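Local coordinates for protein histidine--tRNA ligase (Staphylococcus aureus, PDB 1QE0) that charges tRNA(His) with histidine at the expense of ATP, working as a homodimeric class II aminoacyl-tRNA synthetase, at residues E135-M148 / Y234-P248. Numbering follows the deposited sequence.
Sequences ENPSVDAEVLAMVM and YYEQVKAYLDDLGIP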
loop_
_atom_site.group_PDB
_atom_site.type_symbol
_atom_site.label_atom_id
_atom_site.label_comp_id
_atom_site.label_asym_id
_atom_site.label_seq_id
_atom_site.Cartn_x
_atom_site.Cartn_y
_atom_site.Cartn_z
ATOM N N GLU A 135 -23.827 -7.880 -12.656
ATOM C CA GLU A 135 -24.845 -6.882 -12.293
ATOM C C GLU A 135 -25.824 -7.539 -11.347
ATOM O O GLU A 135 -26.581 -8.405 -11.751
ATOM C CB GLU A 135 -25.591 -6.385 -13.515
ATOM C CG GLU A 135 -26.581 -5.296 -13.207
ATOM C CD GLU A 135 -26.996 -4.585 -14.458
ATOM O OE1 GLU A 135 -27.890 -5.137 -15.142
ATOM O OE2 GLU A 135 -26.398 -3.514 -14.780
ATOM N N ASN A 136 -25.875 -7.081 -10.110
ATOM C CA ASN A 136 -26.731 -7.754 -9.165
ATOM C C ASN A 136 -26.844 -6.933 -7.892
ATOM O O ASN A 136 -25.840 -6.554 -7.291
ATOM C CB ASN A 136 -26.092 -9.135 -8.885
ATOM C CG ASN A 136 -26.745 -9.892 -7.745
ATOM O OD1 ASN A 136 -27.597 -9.382 -7.035
ATOM N ND2 ASN A 136 -26.306 -11.115 -7.541
ATOM N N PRO A 137 -28.071 -6.600 -7.491
ATOM C CA PRO A 137 -28.324 -5.826 -6.281
ATOM C C PRO A 137 -27.485 -6.291 -5.105
ATOM O O PRO A 137 -26.901 -5.480 -4.420
ATOM C CB PRO A 137 -29.792 -6.101 -6.019
ATOM C CG PRO A 137 -30.357 -6.113 -7.401
ATOM C CD PRO A 137 -29.317 -6.819 -8.245
ATOM N N SER A 138 -27.368 -7.591 -4.897
ATOM C CA SER A 138 -26.599 -8.072 -3.774
ATOM C C SER A 138 -25.144 -7.668 -3.878
ATOM O O SER A 138 -24.474 -7.580 -2.860
ATOM C CB SER A 138 -26.716 -9.575 -3.654
ATOM O OG SER A 138 -26.239 -10.178 -4.837
ATOM N N VAL A 139 -24.643 -7.427 -5.089
ATOM C CA VAL A 139 -23.234 -7.009 -5.266
ATOM C C VAL A 139 -23.089 -5.560 -4.826
ATOM O O VAL A 139 -22.156 -5.194 -4.114
ATOM C CB VAL A 139 -22.755 -7.076 -6.729
ATOM C CG1 VAL A 139 -21.277 -6.756 -6.782
ATOM C CG2 VAL A 139 -23.002 -8.440 -7.299
ATOM N N ASP A 140 -24.021 -4.743 -5.305
ATOM C CA ASP A 140 -24.101 -3.337 -4.978
ATOM C C ASP A 140 -24.117 -3.220 -3.473
ATOM O O ASP A 140 -23.296 -2.508 -2.894
ATOM C CB ASP A 140 -25.402 -2.759 -5.520
ATOM C CG ASP A 140 -25.348 -2.503 -6.993
ATOM O OD1 ASP A 140 -25.787 -1.418 -7.399
ATOM O OD2 ASP A 140 -24.858 -3.364 -7.746
ATOM N N ALA A 141 -25.039 -3.932 -2.831
ATOM C CA ALA A 141 -25.122 -3.892 -1.378
ATOM C C ALA A 141 -23.753 -4.220 -0.769
ATOM O O ALA A 141 -23.302 -3.511 0.128
ATOM C CB ALA A 141 -26.190 -4.841 -0.856
ATOM N N GLU A 142 -23.058 -5.225 -1.305
ATOM C CA GLU A 142 -21.739 -5.592 -0.770
ATOM C C GLU A 142 -20.739 -4.446 -0.833
ATOM O O GLU A 142 -19.966 -4.258 0.129
ATOM C CB GLU A 142 -21.138 -6.788 -1.497
ATOM C CG GLU A 142 -19.736 -7.116 -1.038
ATOM C CD GLU A 142 -19.072 -8.139 -1.925
ATOM O OE1 GLU A 142 -18.400 -7.715 -2.893
ATOM O OE2 GLU A 142 -19.220 -9.354 -1.658
ATOM N N VAL A 143 -20.738 -3.692 -1.946
ATOM C CA VAL A 143 -19.810 -2.593 -2.032
ATOM C C VAL A 143 -20.236 -1.428 -1.184
ATOM O O VAL A 143 -19.373 -0.693 -0.704
ATOM C CB VAL A 143 -19.471 -2.130 -3.443
ATOM C CG1 VAL A 143 -19.539 -3.269 -4.443
ATOM C CG2 VAL A 143 -20.254 -0.943 -3.824
ATOM N N LEU A 144 -21.545 -1.276 -0.940
ATOM C CA LEU A 144 -22.035 -0.152 -0.100
ATOM C C LEU A 144 -21.817 -0.433 1.367
ATOM O O LEU A 144 -21.493 0.463 2.126
ATOM C CB LEU A 144 -23.505 0.154 -0.317
ATOM C CG LEU A 144 -23.845 0.721 -1.686
ATOM C CD1 LEU A 144 -25.346 0.714 -1.822
ATOM C CD2 LEU A 144 -23.273 2.093 -1.880
ATOM N N ALA A 145 -22.019 -1.676 1.769
ATOM C CA ALA A 145 -21.795 -2.078 3.137
ATOM C C ALA A 145 -20.287 -1.910 3.411
ATOM O O ALA A 145 -19.879 -1.509 4.514
ATOM C CB ALA A 145 -22.199 -3.509 3.298
ATOM N N MET A 146 -19.467 -2.187 2.389
ATOM C CA MET A 146 -18.006 -2.075 2.482
ATOM C C MET A 146 -17.548 -0.616 2.652
ATOM O O MET A 146 -16.789 -0.307 3.582
ATOM C CB MET A 146 -17.343 -2.685 1.229
ATOM C CG MET A 146 -15.820 -2.597 1.203
ATOM S SD MET A 146 -15.145 -2.796 -0.467
ATOM C CE MET A 146 -15.269 -4.472 -0.652
ATOM N N VAL A 147 -18.008 0.275 1.762
ATOM C CA VAL A 147 -17.607 1.671 1.831
ATOM C C VAL A 147 -17.979 2.207 3.208
ATOM O O VAL A 147 -17.292 3.063 3.742
ATOM C CB VAL A 147 -18.183 2.520 0.661
ATOM C CG1 VAL A 147 -19.669 2.478 0.658
ATOM C CG2 VAL A 147 -17.720 3.961 0.761
ATOM N N MET A 148 -19.001 1.621 3.829
ATOM C CA MET A 148 -19.416 2.043 5.155
ATOM C C MET A 148 -18.479 1.416 6.172
ATOM O O MET A 148 -18.016 2.066 7.121
ATOM C CB MET A 148 -20.828 1.569 5.428
ATOM C CG MET A 148 -21.573 2.487 6.334
ATOM S SD MET A 148 -21.952 3.989 5.461
ATOM C CE MET A 148 -23.392 4.457 6.343
ATOM N N TYR A 234 -34.413 -2.889 -9.162
ATOM C CA TYR A 234 -33.016 -3.148 -8.825
ATOM C C TYR A 234 -32.743 -2.204 -7.652
ATOM O O TYR A 234 -32.360 -2.640 -6.559
ATOM C CB TYR A 234 -32.108 -2.800 -10.003
ATOM C CG TYR A 234 -30.659 -3.208 -9.845
ATOM C CD1 TYR A 234 -29.915 -2.863 -8.711
ATOM C CD2 TYR A 234 -30.031 -3.921 -10.838
ATOM C CE1 TYR A 234 -28.585 -3.228 -8.590
ATOM C CE2 TYR A 234 -28.704 -4.291 -10.717
ATOM C CZ TYR A 234 -27.991 -3.951 -9.600
ATOM O OH TYR A 234 -26.695 -4.393 -9.512
ATOM N N TYR A 235 -33.042 -0.924 -7.875
ATOM C CA TYR A 235 -32.850 0.115 -6.889
ATOM C C TYR A 235 -33.596 -0.212 -5.617
ATOM O O TYR A 235 -33.069 -0.008 -4.517
ATOM C CB TYR A 235 -33.301 1.470 -7.435
ATOM C CG TYR A 235 -33.127 2.622 -6.454
ATOM C CD1 TYR A 235 -34.146 3.551 -6.250
ATOM C CD2 TYR A 235 -31.934 2.790 -5.732
ATOM C CE1 TYR A 235 -33.989 4.612 -5.371
ATOM C CE2 TYR A 235 -31.773 3.855 -4.852
ATOM C CZ TYR A 235 -32.797 4.756 -4.688
ATOM O OH TYR A 235 -32.585 5.850 -3.897
ATOM N N GLU A 236 -34.818 -0.714 -5.745
ATOM C CA GLU A 236 -35.570 -1.048 -4.542
ATOM C C GLU A 236 -34.922 -2.216 -3.824
ATOM O O GLU A 236 -35.053 -2.328 -2.618
ATOM C CB GLU A 236 -37.048 -1.380 -4.809
ATOM C CG GLU A 236 -37.908 -0.336 -5.541
ATOM C CD GLU A 236 -37.870 1.092 -4.987
ATOM O OE1 GLU A 236 -37.506 2.017 -5.773
ATOM O OE2 GLU A 236 -38.249 1.293 -3.802
ATOM N N GLN A 237 -34.265 -3.112 -4.559
ATOM C CA GLN A 237 -33.592 -4.248 -3.936
ATOM C C GLN A 237 -32.332 -3.777 -3.225
ATOM O O GLN A 237 -32.063 -4.209 -2.098
ATOM C CB GLN A 237 -33.238 -5.313 -4.960
ATOM C CG GLN A 237 -32.712 -6.589 -4.318
ATOM C CD GLN A 237 -33.604 -7.062 -3.183
ATOM O OE1 GLN A 237 -33.139 -7.335 -2.077
ATOM N NE2 GLN A 237 -34.902 -7.130 -3.446
ATOM N N VAL A 238 -31.560 -2.900 -3.879
ATOM C CA VAL A 238 -30.358 -2.337 -3.266
ATOM C C VAL A 238 -30.758 -1.744 -1.907
ATOM O O VAL A 238 -30.234 -2.158 -0.870
ATOM C CB VAL A 238 -29.727 -1.260 -4.152
ATOM C CG1 VAL A 238 -28.605 -0.547 -3.415
ATOM C CG2 VAL A 238 -29.206 -1.910 -5.438
ATOM N N LYS A 239 -31.744 -0.849 -1.890
ATOM C CA LYS A 239 -32.179 -0.254 -0.620
ATOM C C LYS A 239 -32.771 -1.284 0.320
ATOM O O LYS A 239 -32.668 -1.151 1.521
ATOM C CB LYS A 239 -33.179 0.876 -0.829
ATOM C CG LYS A 239 -32.646 1.951 -1.697
ATOM C CD LYS A 239 -33.656 3.041 -1.833
ATOM C CE LYS A 239 -34.837 2.598 -2.648
ATOM N NZ LYS A 239 -35.736 3.746 -2.885
ATOM N N ALA A 240 -33.395 -2.313 -0.227
ATOM C CA ALA A 240 -33.972 -3.355 0.605
ATOM C C ALA A 240 -32.819 -3.905 1.407
ATOM O O ALA A 240 -32.859 -3.940 2.635
ATOM C CB ALA A 240 -34.540 -4.440 -0.242
ATOM N N TYR A 241 -31.765 -4.281 0.692
ATOM C CA TYR A 241 -30.566 -4.837 1.300
ATOM C C TYR A 241 -29.962 -3.924 2.342
ATOM O O TYR A 241 -29.553 -4.381 3.415
ATOM C CB TYR A 241 -29.545 -5.150 0.219
ATOM C CG TYR A 241 -29.853 -6.451 -0.468
ATOM C CD1 TYR A 241 -30.166 -7.575 0.283
ATOM C CD2 TYR A 241 -29.766 -6.581 -1.850
ATOM C CE1 TYR A 241 -30.366 -8.791 -0.311
ATOM C CE2 TYR A 241 -29.974 -7.813 -2.458
ATOM C CZ TYR A 241 -30.267 -8.913 -1.662
ATOM O OH TYR A 241 -30.423 -10.175 -2.179
ATOM N N LEU A 242 -29.885 -2.635 2.020
ATOM C CA LEU A 242 -29.358 -1.650 2.957
ATOM C C LEU A 242 -30.218 -1.693 4.202
ATOM O O LEU A 242 -29.709 -1.710 5.305
ATOM C CB LEU A 242 -29.375 -0.250 2.345
ATOM C CG LEU A 242 -28.067 0.195 1.675
ATOM C CD1 LEU A 242 -27.120 -1.026 1.467
ATOM C CD2 LEU A 242 -28.383 0.987 0.368
ATOM N N ASP A 243 -31.524 -1.798 4.036
ATOM C CA ASP A 243 -32.389 -1.857 5.192
ATOM C C ASP A 243 -32.095 -3.130 5.960
ATOM O O ASP A 243 -31.952 -3.100 7.173
ATOM C CB ASP A 243 -33.857 -1.778 4.785
ATOM C CG ASP A 243 -34.193 -0.475 4.039
ATOM O OD1 ASP A 243 -35.049 -0.489 3.116
ATOM O OD2 ASP A 243 -33.593 0.571 4.366
ATOM N N ASP A 244 -31.943 -4.241 5.243
ATOM C CA ASP A 244 -31.630 -5.550 5.847
ATOM C C ASP A 244 -30.404 -5.439 6.737
ATOM O O ASP A 244 -30.435 -5.803 7.906
ATOM C CB ASP A 244 -31.236 -6.553 4.770
ATOM C CG ASP A 244 -32.407 -7.196 4.078
ATOM O OD1 ASP A 244 -33.201 -6.477 3.423
ATOM O OD2 ASP A 244 -32.481 -8.449 4.112
ATOM N N LEU A 245 -29.294 -5.032 6.120
ATOM C CA LEU A 245 -28.013 -4.886 6.802
ATOM C C LEU A 245 -28.041 -3.749 7.823
ATOM O O LEU A 245 -27.051 -3.514 8.521
ATOM C CB LEU A 245 -26.897 -4.615 5.781
ATOM C CG LEU A 245 -26.845 -5.459 4.524
ATOM C CD1 LEU A 245 -25.976 -4.804 3.486
ATOM C CD2 LEU A 245 -26.321 -6.806 4.856
ATOM N N GLY A 246 -29.119 -2.973 7.830
ATOM C CA GLY A 246 -29.220 -1.884 8.779
ATOM C C GLY A 246 -28.289 -0.735 8.486
ATOM O O GLY A 246 -27.721 -0.132 9.393
ATOM N N ILE A 247 -28.138 -0.430 7.212
ATOM C CA ILE A 247 -27.289 0.661 6.776
ATOM C C ILE A 247 -28.212 1.829 6.445
ATOM O O ILE A 247 -29.208 1.675 5.760
ATOM C CB ILE A 247 -26.441 0.225 5.583
ATOM C CG1 ILE A 247 -25.527 -0.919 6.051
ATOM C CG2 ILE A 247 -25.673 1.405 5.015
ATOM C CD1 ILE A 247 -24.830 -1.700 4.960
ATOM N N PRO A 248 -27.989 2.969 7.090
ATOM C CA PRO A 248 -28.831 4.128 6.831
ATOM C C PRO A 248 -28.338 4.819 5.574
ATOM O O PRO A 248 -27.132 4.809 5.312
ATOM C CB PRO A 248 -28.594 4.990 8.072
ATOM C CG PRO A 248 -28.052 4.040 9.103
ATOM C CD PRO A 248 -27.144 3.206 8.265
#
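Asp-140 OD2 accepts a hydrogen bond from Tyr-234 OH, 2.7 Å away, and the same oxygen forms a salt bridge with Arg-288. Its other oxygen, OD1, is hydrogen-bonded to Thr-265, so both oxygens of this buried carboxylate are satisfied, and the arginine would probably favour the charged form. The phenol comes from above the carboxylate plane, 57° out of it. Tyrosine suits its place by combining this polar tip with a flat ring: with CG anti to the backbone N (chi1 -172°), the ring reaches back to the start of helix 137-153. There Pro-137 lies over one face in a CH-pi contact, CD being 3.6 Å from the Tyr-234 ring centroid, while Glu-135 CG meets the ring edge.

Proline fits the first helical turn, where a backbone N-H would have no carbonyl of the helix to bond, and here its ring is a knob seated among Tyr-234, Gln-237, Val-238 and Tyr-241. Just ahead, Asn-136 is the N-cap, its OD1 accepting from Ser-138 N at 2.8 Å.

Farther along, small Ala-141 lets the helices approach, its CB 3.5 Å from Tyr-241 CB. Leu-144 CD1 reaches Val-238 and Leu-242. Helix 231-245 ends in a Schellman motif, with Gly-246 at positive phi, and the next residue, Ile-247, packs its CD1 on Ala-145.

The axes of segments 137-148 and 234-245, 8.5 Å apart, cross at -46°. In the catalytic domain, helix 137-153 packs against strands 302-309 and 265-272, and both helices touch strand 159-165; the second subunit brings its Tyr-363 onto Ser-138.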